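Putative primosome component (Streptococcus pyogenes serotype M3, PDB 2QGZ) is a putative helicase loader of the primosome and probably binds ATP through a P-loop NTPase domain related to IstB-like proteins. Local coordinates at residues 260-265 and 280-285. Sequence-based numbering, arbitrary orientation.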
# COMPACT_ATOMS: atom_id res chain seq x y z
N ALA A 260 1.24 -16.80 -3.26
CA ALA A 260 0.68 -18.15 -3.32
C ALA A 260 -0.36 -18.43 -2.24
O ALA A 260 -1.38 -19.05 -2.52
CB ALA A 260 1.81 -19.16 -3.24
N ASP A 261 -0.09 -17.99 -1.02
CA ASP A 261 -1.02 -18.21 0.09
C ASP A 261 -2.26 -17.33 -0.02
O ASP A 261 -3.34 -17.72 0.41
CB ASP A 261 -0.33 -17.94 1.44
CG ASP A 261 0.35 -19.18 2.02
OD1 ASP A 261 1.31 -19.70 1.41
OD2 ASP A 261 -0.09 -19.63 3.11
N LEU A 262 -2.10 -16.13 -0.57
CA LEU A 262 -3.22 -15.21 -0.71
C LEU A 262 -4.22 -15.77 -1.71
O LEU A 262 -5.43 -15.71 -1.50
CB LEU A 262 -2.76 -13.83 -1.18
CG LEU A 262 -3.91 -12.85 -1.42
CD1 LEU A 262 -4.70 -12.67 -0.14
CD2 LEU A 262 -3.37 -11.53 -1.94
N GLU A 263 -3.70 -16.30 -2.81
CA GLU A 263 -4.55 -16.86 -3.85
C GLU A 263 -5.25 -18.12 -3.34
O GLU A 263 -6.47 -18.24 -3.44
CB GLU A 263 -3.72 -17.18 -5.09
CG GLU A 263 -4.56 -17.55 -6.29
CD GLU A 263 -3.75 -17.68 -7.57
OE1 GLU A 263 -4.36 -17.80 -8.65
OE2 GLU A 263 -2.50 -17.65 -7.49
N ARG A 264 -4.46 -19.03 -2.78
CA ARG A 264 -4.98 -20.29 -2.26
C ARG A 264 -6.00 -20.09 -1.14
O ARG A 264 -6.59 -21.05 -0.65
CB ARG A 264 -3.83 -21.16 -1.76
N LYS A 265 -6.21 -18.84 -0.74
CA LYS A 265 -7.18 -18.54 0.31
C LYS A 265 -8.45 -17.95 -0.30
O LYS A 265 -9.52 -18.05 0.29
CB LYS A 265 -6.58 -17.57 1.32
N ARG A 280 -8.01 -13.55 -11.78
CA ARG A 280 -7.25 -12.59 -12.56
C ARG A 280 -6.93 -11.36 -11.70
O ARG A 280 -6.09 -10.54 -12.05
CB ARG A 280 -8.00 -12.18 -13.84
CG ARG A 280 -9.30 -11.42 -13.64
CD ARG A 280 -9.69 -10.74 -14.95
NE ARG A 280 -10.96 -10.02 -14.87
CZ ARG A 280 -11.36 -9.13 -15.77
NH1 ARG A 280 -10.60 -8.84 -16.82
NH2 ARG A 280 -12.53 -8.52 -15.63
N VAL A 281 -7.62 -11.25 -10.56
CA VAL A 281 -7.38 -10.15 -9.64
C VAL A 281 -6.00 -10.38 -9.03
O VAL A 281 -5.27 -9.44 -8.74
CB VAL A 281 -8.42 -10.12 -8.51
CG1 VAL A 281 -8.39 -11.42 -7.74
CG2 VAL A 281 -8.14 -8.96 -7.58
N MET A 282 -5.65 -11.65 -8.86
CA MET A 282 -4.37 -12.04 -8.29
C MET A 282 -3.24 -11.81 -9.30
O MET A 282 -2.10 -11.55 -8.92
CB MET A 282 -4.42 -13.51 -7.87
CG MET A 282 -3.40 -13.90 -6.81
SD MET A 282 -3.55 -12.92 -5.29
CE MET A 282 -1.96 -12.08 -5.32
N GLU A 283 -3.56 -11.89 -10.59
CA GLU A 283 -2.56 -11.67 -11.63
C GLU A 283 -2.24 -10.18 -11.73
O GLU A 283 -1.16 -9.79 -12.17
CB GLU A 283 -3.06 -12.20 -12.98
N ARG A 284 -3.19 -9.34 -11.33
CA ARG A 284 -2.99 -7.90 -11.36
C ARG A 284 -2.09 -7.49 -10.19
O ARG A 284 -1.27 -6.58 -10.32
CB ARG A 284 -4.32 -7.16 -11.30
CG ARG A 284 -5.22 -7.39 -12.51
CD ARG A 284 -6.33 -6.36 -12.54
NE ARG A 284 -7.32 -6.62 -13.58
CZ ARG A 284 -7.12 -6.44 -14.89
NH1 ARG A 284 -5.96 -6.00 -15.34
NH2 ARG A 284 -8.11 -6.70 -15.74
N VAL A 285 -2.26 -8.16 -9.06
CA VAL A 285 -1.43 -7.87 -7.89
C VAL A 285 0.02 -8.19 -8.24
O VAL A 285 0.92 -7.38 -8.01
CB VAL A 285 -1.86 -8.70 -6.67
CG1 VAL A 285 -0.96 -8.38 -5.49
CG2 VAL A 285 -3.30 -8.42 -6.31
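Met-282 reaches from helix 281-288 to the end of helix 259-263 and meets two successive side chains there, Leu-262 with its sulfur end and Glu-263 with its CG. The thioether sulfur faces the leucine: SD of Met-282 sits 3.6 Å from CD2 of Leu-262, and the methyl CE of Met-282 follows at 3.7 Å from the same CD2. Of the leucine's two methyls, this one does the touching.

Toward Glu-263 the contact is methylene on methylene. CG of Met-282 packs 3.7 Å from CB of Glu-263, and the glutamate chain then runs on past it. With its CG anti to the backbone N (chi1 -170°) and the rest extended, Glu-263 passes its carboxylate by the methionine, OE2 of Glu-263 being 3.9 Å from CG of Met-282, to make a salt bridge with Arg-286 one turn further along the second helix. Met-282 itself bends at chi2 (57°), which turns its sulfur from the glutamate side to the leucine.

Phe-259 and Trp-266 also touch Met-282, and Leu-262 rests on Tyr-156 of strand 154-158; the Leu-262 and Met-282 contact joins helices 259-263 and 281-288 beside the parallel sheet of this P-loop NTPase fold. No hydrogen bond spans the two segments; dispersion among the thioether, the leucine methyl and the aliphatic part of Glu-263 has little directional preference, whereas the Glu-263 to Arg-286 salt bridge adds a polar tie between the helices.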